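Local coordinates for putative NAD-dependent epimerase/dehydratase (Bacillus halodurans, PDB 3E8X), which binds NADP in a Rossmann-type domain and is probably a short-chain dehydrogenase/reductase-like enzyme, named for epimerases and dehydratases, whose substrate and reaction remain unknown, at residues Val27-Lys32 against Pro59-Arg64; Asn73-Phe78 against Ala100-Leu105; Ile112-Glu117 against Lys124-Val129; Leu153-Leu158 against Tyr165-Pro170. All blocks are in the same frame, centred on the assembly; numbering follows the deposited sequence.

How the contacts relate
Contacts 1 and 2 lie beside NADP, contacts 3 and 4 deeper in the Rossmann core. Contact 1 joins the glycine-rich turn to helix 58-63 by light contacts of Leu61 methyls, while Asn30 ND2 and the backbone of Lys32 bind the cofactor. Contact 2, only partly buried and bordered by the second subunit, rests on a salt bridge near the adenine. Helix 100-121 serves both contact 2 and contact 3, but its later turns meet strand 125-129 through a buried aromatic ring. In contact 4 the next helix packs on the neighbouring strand 164-174, combining leucine and isoleucine packing with a buried ion pair. Contacts 3 and 4 share one sheet, their centres about 9 Å apart.

Contact 1: Val27-Lys32 against Pro59-Arg64; sequences VGANGK and PELRER. With NAP (NADP nicotinamide-adenine-dinucleotide phosphate), chain B.
The flat amide of Asn30 has different neighbours at its two polar ends: OD1 is bonded to Arg35 and brushes the methyls of Leu61, while ND2 serves the cofactor. OD1 lies 3.9 Å from Leu61 CD2, and ND2 donates to O1X of the NADP 2'-phosphate at 2.7 Å and a fairly straight 159°. CG stands anti to the Asn30 backbone N (chi1 -158°), which carries the amide out to that phosphate and brings its oxygen nearer the helix. Were Asn30 an alanine, the 2'-phosphate would probably lose one of its donors and Arg35 an acceptor. Leu61 suits its place as a branched apolar side chain: CD2 also packs on Ala29 O at 3.8 Å, and CD1 comes to 4.5 Å from the small Ala29 CB. The type I turn from Gly28 to Gly31 belongs to the glycine-rich dinucleotide-binding loop of the Rossmann fold. Gly28 has backbone angles that crowd a side chain, and at Gly31 a CB would run into NADP O5B. From the helix start beyond Gly31, Lys32 N donates to NADP O2A at 2.9 Å, where the helix dipole would favour the diphosphate. The turn links strand 23-27 to helix 32-43, and Leu61 of helix 58-63 packs beside it, touching also Leu38, Ala50 and Val52 of strand 47-52, and Ile69 of strand 68-71.

Contact 2: Asn73-Phe78 against Ala100-Leu105; sequences NLEEDF and ADKTIL. With NAP (NADP nicotinamide-adenine-dinucleotide phosphate), chain B.
Glu75 reaches across to Lys102 with an extended side chain whose CB already points toward helix 100-121. The next carbon, CG, passes 4.0 Å from the adenine amino nitrogen N6A of NADP. CD then comes 3.7 Å from Lys102 NZ, and of the two carboxylate oxygens of Glu75 it is OE2 that receives NZ at 2.8 Å on its syn lone pair, in a hydrogen-bonded salt bridge. OE2 also lies 3.9 Å from Leu105 CD1, so the apolar methyl flanks the charged pair. Lys102 bends at its second torsion (chi2 -53°), which swings the long chain round from the helix so that it meets Glu75 at about a right angle. A long, flexible lysine suits the place, since its amine must come round from the helix to the carboxylate.

The start of the loop is held by Asn73, whose OD1 accepts from Glu75 N at 2.8 Å and closes an Asx turn. The same oxygen takes a weak bond from NADP N6A, while Leu74 sets its apolar side chain beside the adenine N1A. Water 1 donates to Leu105 O at 2.7 Å and, weakly, to Leu74 O. Met142 of the second subunit packs on both Glu75 and Lys102. The contact ties the loop after strand 68-71 to the first turns of helix 100-121, with Leu74 reaching Met51 of strand 47-52.

Contact 3: Ile112-Glu117 against Lys124-Val129; sequences IKTIQE and KRFIMV
Thr114 OG1, in one of the two conformers deposited for this residue, is hydrogen-bonded to Ala111 O one turn earlier in its helix and at the same time meets the edge of Phe126. In that copy it lies in the plane of the ring, 3.4 Å from Phe126 CZ and 3.7 Å from CE1. The C-H rim of the ring would suit the oxygen there, and the bond to Ala111 O satisfies the hydroxyl; both points hold for this conformer alone.

The neighbouring Ile115 comes at the ring obliquely: its CG1 is 3.8 Å from Phe126 CZ. Phe126 has CG anti to its backbone N (chi1 -163°), which extends the ring from the strand toward the helix, and both Thr114 and Ile115 cross it at about a right angle. Helix 100-121 and strand 125-129 belong to the beta-alpha-beta unit that begins with strand 87-90, the repeating element of the Rossmann fold, and Phe90 of that first strand touches both Thr114 and Phe126. Leu158 of helix 145-160 also packs on the phenylalanine.

A phenylalanine suits the strand position because its ring is long enough to meet the helix from the sheet, and the branched, wholly apolar Ile115 gives it a buried partner. Alternation along the strand turns Arg125, Ile127 and Val129 to the opposite face, while Met128 shares the Phe126 side. Lys113 NZ, from the same helix as Thr114, is hydrogen-bonded to Leu74 O in the loop after strand 68-71.

Contact 4: Leu153-Leu158 against Tyr165-Pro170; sequences LADDEL and YTIVRP
Both NE and NH2 of Arg169 donate to one oxygen of Asp155, OD2, NH2 at 2.9 Å and NE at 3.1 Å. The oxygen lies close to the guanidinium plane, but both donors reach it on its anti side and from one face of the carboxylate, which is turned 31° from the guanidinium. Beside this pair Ile167 CG2 packs 3.7 Å from Asp155 OD1. One turn on, Leu158 lies alongside Ile167, pointing the other way, with CD2 3.8 Å from Ile167 CG1, and sets its CG 3.6 Å from Tyr165 CB. Apolar leucine and isoleucine suit this largely buried helix-strand interface.

In the second shell, Ser130 OG also bonds Asp155 OD2, and water 2 accepts from Arg169 NH2 at 3.0 Å while donating to Asp156 OD1. Arg169 extends fully from CG to NE, which lets a strand residue reach the helix. With a leucine in place of Asp155, the buried charge of Arg169 would probably be left without its mate and Ser130 without this partner.

Segments 153-158 and 165-170 run nearly antiparallel, at 161° with axes 9.8 Å apart, within the helix and second strand of a beta-alpha-beta unit that starts at strand 125-129. Met128 of that strand touches Asp155, Leu158 and Ile167. On the other flank, Ile167 and Arg169 meet Thr217 of strand 216-223, while Leu158 rests on Ile115 of helix 100-121.

Contact 1: Val27-Lys32 against Pro59-Arg64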
# COMPACT_ATOMS: atom_id res chain seq x y z
N VAL A 27 -7.39 9.36 16.20
CA VAL A 27 -6.24 9.69 15.33
C VAL A 27 -6.83 10.55 14.20
O VAL A 27 -7.83 10.21 13.58
CB VAL A 27 -5.54 8.43 14.81
CG1 VAL A 27 -4.37 8.76 13.85
CG2 VAL A 27 -5.09 7.55 15.99
N GLY A 28 -6.25 11.71 13.98
CA GLY A 28 -6.83 12.63 13.01
C GLY A 28 -7.89 13.52 13.65
O GLY A 28 -8.80 13.96 12.95
N ALA A 29 -7.71 13.84 14.94
CA ALA A 29 -8.78 14.41 15.78
C ALA A 29 -9.18 15.88 15.42
O ALA A 29 -10.27 16.36 15.82
CB ALA A 29 -8.46 14.27 17.31
N ASN A 30 -8.31 16.58 14.69
CA ASN A 30 -8.61 17.93 14.20
C ASN A 30 -9.38 17.99 12.87
O ASN A 30 -9.74 19.09 12.43
CB ASN A 30 -7.34 18.78 14.11
CG ASN A 30 -7.64 20.29 14.15
OD1 ASN A 30 -8.44 20.76 14.97
ND2 ASN A 30 -7.01 21.04 13.25
N GLY A 31 -9.64 16.82 12.27
CA GLY A 31 -10.41 16.74 11.04
C GLY A 31 -11.91 16.96 11.29
O GLY A 31 -12.35 17.01 12.42
N LYS A 32 -12.66 17.10 10.20
CA LYS A 32 -14.05 17.54 10.25
C LYS A 32 -14.94 16.46 10.86
O LYS A 32 -15.65 16.74 11.83
CB LYS A 32 -14.54 17.93 8.85
CG LYS A 32 -13.80 19.10 8.22
CD LYS A 32 -13.87 19.11 6.67
CE LYS A 32 -12.67 19.77 6.03
NZ LYS A 32 -12.17 18.93 4.91
N PRO A 59 -6.85 23.15 23.06
CA PRO A 59 -7.91 23.84 23.79
C PRO A 59 -9.29 23.78 23.13
O PRO A 59 -10.27 23.51 23.83
CB PRO A 59 -7.38 25.27 23.92
CG PRO A 59 -5.89 25.10 23.89
CD PRO A 59 -5.65 23.99 22.93
N GLU A 60 -9.38 23.98 21.81
CA GLU A 60 -10.70 23.92 21.15
C GLU A 60 -11.25 22.51 21.02
O GLU A 60 -12.47 22.30 21.03
CB GLU A 60 -10.70 24.65 19.79
CG GLU A 60 -10.64 26.17 19.94
CD GLU A 60 -10.91 26.92 18.64
OE1 GLU A 60 -11.40 26.34 17.64
OE2 GLU A 60 -10.64 28.11 18.64
N LEU A 61 -10.35 21.52 20.91
CA LEU A 61 -10.83 20.13 20.88
C LEU A 61 -11.34 19.67 22.24
O LEU A 61 -12.31 18.93 22.32
CB LEU A 61 -9.77 19.19 20.32
CG LEU A 61 -9.41 19.51 18.85
CD1 LEU A 61 -8.38 18.58 18.50
CD2 LEU A 61 -10.63 19.51 17.88
N ARG A 62 -10.73 20.15 23.32
CA ARG A 62 -11.32 19.99 24.65
C ARG A 62 -12.74 20.61 24.74
O ARG A 62 -13.62 19.98 25.31
CB ARG A 62 -10.43 20.61 25.73
CG ARG A 62 -9.13 19.96 25.94
CD ARG A 62 -8.38 20.56 27.14
NE ARG A 62 -7.03 19.98 27.28
CZ ARG A 62 -6.75 18.84 27.93
NH1 ARG A 62 -7.69 18.13 28.54
NH2 ARG A 62 -5.50 18.41 27.98
N GLU A 63 -12.95 21.81 24.18
CA GLU A 63 -14.28 22.45 24.13
C GLU A 63 -15.28 21.59 23.34
O GLU A 63 -16.45 21.49 23.68
CB GLU A 63 -14.20 23.82 23.44
CG GLU A 63 -13.50 24.90 24.25
CD GLU A 63 -13.49 26.21 23.55
OE1 GLU A 63 -13.90 26.28 22.38
OE2 GLU A 63 -13.05 27.20 24.16
N ARG A 64 -14.81 20.97 22.28
CA ARG A 64 -15.64 20.07 21.43
C ARG A 64 -15.90 18.66 22.00
O ARG A 64 -16.64 17.86 21.42
CB ARG A 64 -14.97 19.95 20.08
CG ARG A 64 -14.84 21.30 19.40
CD ARG A 64 -14.56 21.07 17.93
NE ARG A 64 -14.57 22.30 17.17
CZ ARG A 64 -15.65 22.85 16.65
NH1 ARG A 64 -16.85 22.30 16.81
NH2 ARG A 64 -15.53 23.98 15.98
PA NAP B . -10.18 16.03 7.26
O1A NAP B . -9.16 16.26 6.15
O2A NAP B . -11.06 17.17 7.73
O5B NAP B . -9.37 15.33 8.48
C5B NAP B . -8.03 14.82 8.36
C4B NAP B . -7.19 15.06 9.61
O4B NAP B . -5.97 14.30 9.44
C3B NAP B . -6.75 16.53 9.86
O3B NAP B . -7.17 17.05 11.13
C2B NAP B . -5.24 16.49 9.84
O2B NAP B . -4.55 17.36 10.77
C1B NAP B . -4.97 15.01 10.15
N9A NAP B . -3.57 14.66 9.79
C8A NAP B . -2.97 14.90 8.61
N7A NAP B . -1.69 14.48 8.69
C5A NAP B . -1.51 13.98 9.93
C6A NAP B . -0.42 13.40 10.59
N6A NAP B . 0.77 13.26 9.96
N1A NAP B . -0.53 13.01 11.88
C2A NAP B . -1.69 13.15 12.51
N3A NAP B . -2.76 13.70 11.91
C4A NAP B . -2.69 14.11 10.62
O3 NAP B . -11.17 14.82 6.74
PN NAP B . -12.72 14.54 7.15
O1N NAP B . -13.56 15.34 6.18
O2N NAP B . -12.79 14.61 8.66
O5D NAP B . -13.01 13.05 6.64
C5D NAP B . -12.55 11.92 7.37
C4D NAP B . -12.06 10.89 6.38
O4D NAP B . -13.12 10.44 5.53
C3D NAP B . -11.00 11.47 5.45
O3D NAP B . -9.72 11.38 6.10
C2D NAP B . -11.19 10.69 4.14
O2D NAP B . -10.18 9.73 3.93
C1D NAP B . -12.55 9.98 4.29
N1N NAP B . -13.52 10.17 3.16
C2N NAP B . -13.73 11.38 2.58
C3N NAP B . -14.67 11.51 1.54
C7N NAP B . -14.98 12.84 0.88
O7N NAP B . -16.03 12.95 0.22
N7N NAP B . -14.13 13.87 1.08
C4N NAP B . -15.38 10.39 1.11
C5N NAP B . -15.14 9.17 1.72
C6N NAP B . -14.21 9.10 2.74
P2B NAP B . -4.51 18.99 10.70
O1X NAP B . -5.73 19.48 11.43
O2X NAP B . -3.22 19.36 11.42
O3X NAP B . -4.57 19.28 9.21

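Contact 2: Asn73-Phe78 against Ala100-Leu105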
# COMPACT_ATOMS: atom_id res chain seq x y z
N ASN A 73 2.45 12.76 15.81
CA ASN A 73 2.46 12.95 14.37
C ASN A 73 2.61 11.55 13.76
O ASN A 73 3.49 10.81 14.13
CB ASN A 73 3.64 13.89 14.06
CG ASN A 73 3.82 14.22 12.60
OD1 ASN A 73 3.58 13.42 11.71
ND2 ASN A 73 4.32 15.42 12.34
N LEU A 74 1.79 11.18 12.81
CA LEU A 74 1.88 9.85 12.17
C LEU A 74 3.20 9.60 11.38
O LEU A 74 3.52 8.46 11.04
CB LEU A 74 0.67 9.60 11.24
CG LEU A 74 -0.71 9.37 11.89
CD1 LEU A 74 -1.85 9.45 10.81
CD2 LEU A 74 -0.71 8.04 12.66
N GLU A 75 3.91 10.68 11.05
CA GLU A 75 5.16 10.60 10.34
C GLU A 75 6.37 10.50 11.27
O GLU A 75 7.48 10.28 10.80
CB GLU A 75 5.29 11.80 9.41
CG GLU A 75 4.18 11.85 8.36
CD GLU A 75 4.41 12.90 7.29
OE1 GLU A 75 4.12 14.07 7.57
OE2 GLU A 75 4.85 12.53 6.17
N GLU A 76 6.16 10.63 12.58
CA GLU A 76 7.21 10.52 13.56
C GLU A 76 6.88 9.38 14.50
O GLU A 76 5.97 8.61 14.24
CB GLU A 76 7.34 11.86 14.29
CG GLU A 76 7.78 12.97 13.33
CD GLU A 76 7.79 14.36 13.92
OE1 GLU A 76 7.30 14.57 15.05
OE2 GLU A 76 8.28 15.25 13.19
N ASP A 77 7.63 9.22 15.59
CA ASP A 77 7.31 8.21 16.60
C ASP A 77 6.09 8.69 17.41
O ASP A 77 6.16 9.65 18.14
CB ASP A 77 8.52 8.03 17.52
CG ASP A 77 8.39 6.85 18.46
OD1 ASP A 77 7.26 6.39 18.73
OD2 ASP A 77 9.45 6.40 18.93
N PHE A 78 4.97 8.02 17.26
CA PHE A 78 3.76 8.43 17.96
C PHE A 78 3.26 7.40 18.99
O PHE A 78 2.10 7.48 19.42
CB PHE A 78 2.65 8.77 16.95
CG PHE A 78 2.29 7.63 16.02
CD1 PHE A 78 1.29 6.75 16.36
CD2 PHE A 78 2.94 7.45 14.82
CE1 PHE A 78 0.97 5.68 15.52
CE2 PHE A 78 2.62 6.42 14.00
CZ PHE A 78 1.63 5.54 14.33
N ALA A 100 -0.21 13.35 -3.51
CA ALA A 100 -0.40 11.92 -3.42
C ALA A 100 0.73 11.29 -2.57
O ALA A 100 0.57 10.23 -2.05
CB ALA A 100 -0.45 11.30 -4.82
N ASP A 101 1.86 11.97 -2.40
CA ASP A 101 2.87 11.50 -1.47
C ASP A 101 2.31 11.33 -0.05
O ASP A 101 2.64 10.36 0.64
CB ASP A 101 4.13 12.38 -1.48
CG ASP A 101 3.87 13.83 -1.09
OD1 ASP A 101 2.89 14.43 -1.57
OD2 ASP A 101 4.66 14.38 -0.31
N LYS A 102 1.44 12.26 0.35
CA LYS A 102 0.89 12.22 1.71
C LYS A 102 -0.29 11.23 1.83
O LYS A 102 -0.51 10.69 2.87
CB LYS A 102 0.55 13.64 2.18
CG LYS A 102 1.83 14.53 2.38
CD LYS A 102 2.90 13.86 3.32
CE LYS A 102 4.09 14.82 3.59
NZ LYS A 102 5.32 14.08 3.93
N THR A 103 -0.99 10.96 0.74
CA THR A 103 -1.98 9.89 0.69
C THR A 103 -1.31 8.57 1.01
O THR A 103 -1.81 7.84 1.84
CB THR A 103 -2.63 9.80 -0.70
OG1 THR A 103 -3.09 11.09 -1.07
CG2 THR A 103 -3.76 8.81 -0.75
N ILE A 104 -0.18 8.27 0.37
CA ILE A 104 0.65 7.10 0.74
C ILE A 104 1.11 7.10 2.20
O ILE A 104 0.99 6.10 2.92
CB ILE A 104 1.95 6.98 -0.13
CG1 ILE A 104 1.62 6.84 -1.61
CG2 ILE A 104 2.78 5.74 0.27
CD1 ILE A 104 2.87 6.88 -2.58
N LEU A 105 1.68 8.22 2.62
CA LEU A 105 2.34 8.31 3.91
C LEU A 105 1.35 8.41 5.10
O LEU A 105 1.66 7.89 6.16
CB LEU A 105 3.38 9.44 3.91
CG LEU A 105 4.61 9.19 3.02
CD1 LEU A 105 5.59 10.39 3.04
CD2 LEU A 105 5.34 7.86 3.44
PA NAP B . -10.18 16.03 7.26
O1A NAP B . -9.16 16.26 6.15
O2A NAP B . -11.06 17.17 7.73
O5B NAP B . -9.37 15.33 8.48
C5B NAP B . -8.03 14.82 8.36
C4B NAP B . -7.19 15.06 9.61
O4B NAP B . -5.97 14.30 9.44
C3B NAP B . -6.75 16.53 9.86
O3B NAP B . -7.17 17.05 11.13
C2B NAP B . -5.24 16.49 9.84
O2B NAP B . -4.55 17.36 10.77
C1B NAP B . -4.97 15.01 10.15
N9A NAP B . -3.57 14.66 9.79
C8A NAP B . -2.97 14.90 8.61
N7A NAP B . -1.69 14.48 8.69
C5A NAP B . -1.51 13.98 9.93
C6A NAP B . -0.42 13.40 10.59
N6A NAP B . 0.77 13.26 9.96
N1A NAP B . -0.53 13.01 11.88
C2A NAP B . -1.69 13.15 12.51
N3A NAP B . -2.76 13.70 11.91
C4A NAP B . -2.69 14.11 10.62
O3 NAP B . -11.17 14.82 6.74
PN NAP B . -12.72 14.54 7.15
O1N NAP B . -13.56 15.34 6.18
O2N NAP B . -12.79 14.61 8.66
O5D NAP B . -13.01 13.05 6.64
C5D NAP B . -12.55 11.92 7.37
C4D NAP B . -12.06 10.89 6.38
O4D NAP B . -13.12 10.44 5.53
C3D NAP B . -11.00 11.47 5.45
O3D NAP B . -9.72 11.38 6.10
C2D NAP B . -11.19 10.69 4.14
O2D NAP B . -10.18 9.73 3.93
C1D NAP B . -12.55 9.98 4.29
N1N NAP B . -13.52 10.17 3.16
C2N NAP B . -13.73 11.38 2.58
C3N NAP B . -14.67 11.51 1.54
C7N NAP B . -14.98 12.84 0.88
O7N NAP B . -16.03 12.95 0.22
N7N NAP B . -14.13 13.87 1.08
C4N NAP B . -15.38 10.39 1.11
C5N NAP B . -15.14 9.17 1.72
C6N NAP B . -14.21 9.10 2.74
P2B NAP B . -4.51 18.99 10.70
O1X NAP B . -5.73 19.48 11.43
O2X NAP B . -3.22 19.36 11.42
O3X NAP B . -4.57 19.28 9.21
O HOH W 1 3.80 8.04 7.72

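Contact 3: Ile112-Glu117 against Lys124-Val129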
# COMPACT_ATOMS: atom_id res chain seq x y z
N ILE A 112 -1.37 1.77 8.64
CA ILE A 112 -0.61 0.54 8.87
C ILE A 112 0.20 0.58 10.17
O ILE A 112 0.16 -0.37 10.95
CB ILE A 112 0.31 0.17 7.67
CG1 ILE A 112 -0.57 -0.26 6.46
CG2 ILE A 112 1.37 -0.88 8.13
CD1 ILE A 112 0.21 -0.56 5.10
N LYS A 113 0.90 1.68 10.41
CA LYS A 113 1.61 1.85 11.66
C LYS A 113 0.67 1.94 12.88
O LYS A 113 1.05 1.50 13.95
CB LYS A 113 2.57 3.04 11.59
CG LYS A 113 3.72 2.90 10.51
CD LYS A 113 4.73 4.03 10.53
CE LYS A 113 4.14 5.36 9.99
NZ LYS A 113 5.12 6.52 9.97
N THR A 114 -0.53 2.52 12.74
CA THR A 114 -1.48 2.64 13.88
C THR A 114 -2.00 1.27 14.28
O THR A 114 -2.18 0.97 15.47
CB THR A 114 -2.71 3.56 13.57
OG1 THR A 114 -3.53 2.98 12.53
CG2 THR A 114 -2.27 4.94 13.19
N ILE A 115 -2.21 0.43 13.28
CA ILE A 115 -2.63 -0.94 13.46
C ILE A 115 -1.57 -1.76 14.19
O ILE A 115 -1.90 -2.51 15.12
CB ILE A 115 -2.93 -1.61 12.08
CG1 ILE A 115 -4.16 -0.95 11.42
CG2 ILE A 115 -3.08 -3.10 12.26
CD1 ILE A 115 -4.46 -1.41 9.98
N GLN A 116 -0.32 -1.62 13.75
CA GLN A 116 0.80 -2.32 14.36
C GLN A 116 0.99 -1.87 15.80
O GLN A 116 1.27 -2.68 16.70
CB GLN A 116 2.07 -2.08 13.55
CG GLN A 116 2.17 -2.94 12.30
CD GLN A 116 3.34 -2.54 11.38
OE1 GLN A 116 4.16 -1.65 11.71
NE2 GLN A 116 3.42 -3.18 10.22
N GLU A 117 0.83 -0.58 16.04
CA GLU A 117 0.96 -0.07 17.41
C GLU A 117 -0.16 -0.60 18.32
O GLU A 117 0.11 -0.91 19.45
CB GLU A 117 0.98 1.45 17.41
CG GLU A 117 1.27 2.03 18.79
CD GLU A 117 2.67 1.72 19.27
OE1 GLU A 117 2.84 1.61 20.53
OE2 GLU A 117 3.59 1.58 18.40
N LYS A 124 -7.50 -3.90 21.65
CA LYS A 124 -8.25 -4.83 20.78
C LYS A 124 -9.18 -4.11 19.77
O LYS A 124 -9.33 -4.54 18.65
CB LYS A 124 -9.07 -5.84 21.63
CG LYS A 124 -8.19 -6.79 22.46
CD LYS A 124 -7.85 -8.15 21.76
CE LYS A 124 -7.38 -8.12 20.23
NZ LYS A 124 -8.16 -9.17 19.45
N ARG A 125 -9.77 -3.02 20.21
CA ARG A 125 -10.85 -2.37 19.45
C ARG A 125 -10.33 -1.30 18.51
O ARG A 125 -9.67 -0.36 18.92
CB ARG A 125 -11.91 -1.85 20.43
CG ARG A 125 -13.19 -1.35 19.76
CD ARG A 125 -13.90 -2.44 18.97
NE ARG A 125 -15.27 -2.09 18.54
CZ ARG A 125 -15.77 -2.37 17.34
NH1 ARG A 125 -15.05 -3.01 16.45
NH2 ARG A 125 -16.99 -2.02 17.03
N PHE A 126 -10.63 -1.47 17.22
CA PHE A 126 -10.14 -0.60 16.18
C PHE A 126 -11.27 -0.28 15.17
O PHE A 126 -11.85 -1.19 14.54
CB PHE A 126 -8.94 -1.24 15.49
CG PHE A 126 -8.11 -0.28 14.67
CD1 PHE A 126 -6.83 0.07 15.10
CD2 PHE A 126 -8.57 0.23 13.47
CE1 PHE A 126 -6.06 0.93 14.36
CE2 PHE A 126 -7.79 1.13 12.72
CZ PHE A 126 -6.53 1.47 13.17
N ILE A 127 -11.57 1.00 15.02
CA ILE A 127 -12.53 1.47 14.01
C ILE A 127 -11.78 2.26 12.91
O ILE A 127 -11.13 3.27 13.16
CB ILE A 127 -13.64 2.38 14.64
CG1 ILE A 127 -14.06 1.86 16.06
CG2 ILE A 127 -14.82 2.63 13.62
CD1 ILE A 127 -14.60 0.49 16.08
N MSE A 128 -11.87 1.75 11.68
CA MSE A 128 -11.35 2.39 10.52
C MSE A 128 -12.43 3.23 9.82
O MSE A 128 -13.53 2.75 9.53
CB MSE A 128 -10.84 1.33 9.56
CG MSE A 128 -10.51 1.85 8.19
SE MSE A 128 -8.89 2.92 8.37
CE MSE A 128 -7.54 1.59 8.57
N VAL A 129 -12.11 4.49 9.56
CA VAL A 129 -12.91 5.35 8.69
C VAL A 129 -12.28 5.27 7.32
O VAL A 129 -11.24 5.82 7.06
CB VAL A 129 -12.98 6.81 9.20
CG1 VAL A 129 -13.88 7.66 8.32
CG2 VAL A 129 -13.45 6.82 10.66

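Contact 4: Leu153-Leu158 against Tyr165-Pro170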
# COMPACT_ATOMS: atom_id res chain seq x y z
N LEU A 153 -6.03 -0.68 0.68
CA LEU A 153 -4.90 -1.46 1.15
C LEU A 153 -4.75 -1.32 2.65
O LEU A 153 -4.32 -2.26 3.33
CB LEU A 153 -3.62 -1.11 0.41
CG LEU A 153 -3.59 -1.52 -1.06
CD1 LEU A 153 -2.32 -0.94 -1.73
CD2 LEU A 153 -3.72 -3.09 -1.23
N ALA A 154 -5.14 -0.17 3.19
CA ALA A 154 -5.17 0.01 4.65
C ALA A 154 -6.25 -0.87 5.26
O ALA A 154 -6.03 -1.50 6.29
CB ALA A 154 -5.35 1.51 5.03
N ASP A 155 -7.41 -0.93 4.62
CA ASP A 155 -8.49 -1.81 5.05
C ASP A 155 -8.05 -3.26 5.07
O ASP A 155 -8.38 -4.00 6.00
CB ASP A 155 -9.74 -1.66 4.13
CG ASP A 155 -10.49 -0.36 4.35
OD1 ASP A 155 -10.16 0.36 5.33
OD2 ASP A 155 -11.41 -0.06 3.54
N ASP A 156 -7.31 -3.67 4.05
CA ASP A 156 -6.83 -5.06 3.98
C ASP A 156 -5.81 -5.41 5.07
O ASP A 156 -5.83 -6.50 5.60
CB ASP A 156 -6.26 -5.37 2.59
CG ASP A 156 -7.34 -5.47 1.52
OD1 ASP A 156 -8.57 -5.51 1.84
OD2 ASP A 156 -6.96 -5.45 0.34
N GLU A 157 -4.94 -4.48 5.40
CA GLU A 157 -4.04 -4.64 6.52
C GLU A 157 -4.80 -4.88 7.85
O GLU A 157 -4.47 -5.76 8.64
CB GLU A 157 -3.12 -3.41 6.63
CG GLU A 157 -2.05 -3.54 7.70
CD GLU A 157 -0.79 -4.29 7.23
OE1 GLU A 157 -0.63 -4.68 6.03
OE2 GLU A 157 0.10 -4.41 8.10
N LEU A 158 -5.84 -4.10 8.09
CA LEU A 158 -6.72 -4.27 9.25
C LEU A 158 -7.43 -5.61 9.25
O LEU A 158 -7.47 -6.29 10.29
CB LEU A 158 -7.76 -3.13 9.33
CG LEU A 158 -8.60 -3.00 10.61
CD1 LEU A 158 -7.73 -3.05 11.86
CD2 LEU A 158 -9.52 -1.70 10.55
N TYR A 165 -12.03 -5.40 14.83
CA TYR A 165 -12.14 -4.23 13.97
C TYR A 165 -13.57 -4.01 13.52
O TYR A 165 -14.37 -4.92 13.51
CB TYR A 165 -11.20 -4.31 12.74
CG TYR A 165 -11.54 -5.38 11.71
CD1 TYR A 165 -12.49 -5.15 10.72
CD2 TYR A 165 -10.91 -6.64 11.73
CE1 TYR A 165 -12.81 -6.12 9.78
CE2 TYR A 165 -11.25 -7.63 10.78
CZ TYR A 165 -12.18 -7.35 9.80
OH TYR A 165 -12.53 -8.31 8.88
N THR A 166 -13.85 -2.77 13.12
CA THR A 166 -15.03 -2.46 12.28
C THR A 166 -14.52 -1.42 11.29
O THR A 166 -13.84 -0.45 11.69
CB THR A 166 -16.21 -1.85 13.09
OG1 THR A 166 -16.58 -2.74 14.14
CG2 THR A 166 -17.41 -1.61 12.16
N ILE A 167 -14.84 -1.64 10.02
CA ILE A 167 -14.54 -0.73 8.90
C ILE A 167 -15.85 -0.11 8.36
O ILE A 167 -16.79 -0.80 7.89
CB ILE A 167 -13.79 -1.42 7.70
CG1 ILE A 167 -12.44 -2.06 8.15
CG2 ILE A 167 -13.52 -0.42 6.58
CD1 ILE A 167 -11.92 -3.18 7.21
N VAL A 168 -15.87 1.22 8.50
CA VAL A 168 -16.98 2.10 8.06
C VAL A 168 -16.54 2.78 6.78
O VAL A 168 -15.57 3.53 6.78
CB VAL A 168 -17.30 3.14 9.16
CG1 VAL A 168 -18.60 3.93 8.84
CG2 VAL A 168 -17.40 2.42 10.52
N ARG A 169 -17.27 2.52 5.70
CA ARG A 169 -17.00 3.12 4.39
C ARG A 169 -18.08 4.13 4.03
O ARG A 169 -19.06 3.78 3.38
CB ARG A 169 -16.90 2.00 3.33
CG ARG A 169 -15.68 1.13 3.52
CD ARG A 169 -15.67 -0.13 2.69
NE ARG A 169 -14.33 -0.69 2.69
CZ ARG A 169 -13.96 -1.79 2.06
NH1 ARG A 169 -14.82 -2.50 1.36
NH2 ARG A 169 -12.69 -2.15 2.08
N PRO A 170 -17.92 5.41 4.46
CA PRO A 170 -18.91 6.38 4.04
C PRO A 170 -18.88 6.64 2.54
O PRO A 170 -17.82 6.53 1.91
CB PRO A 170 -18.54 7.67 4.79
CG PRO A 170 -17.37 7.36 5.61
CD PRO A 170 -16.88 5.99 5.31
O HOH W 2 -11.05 -4.58 1.45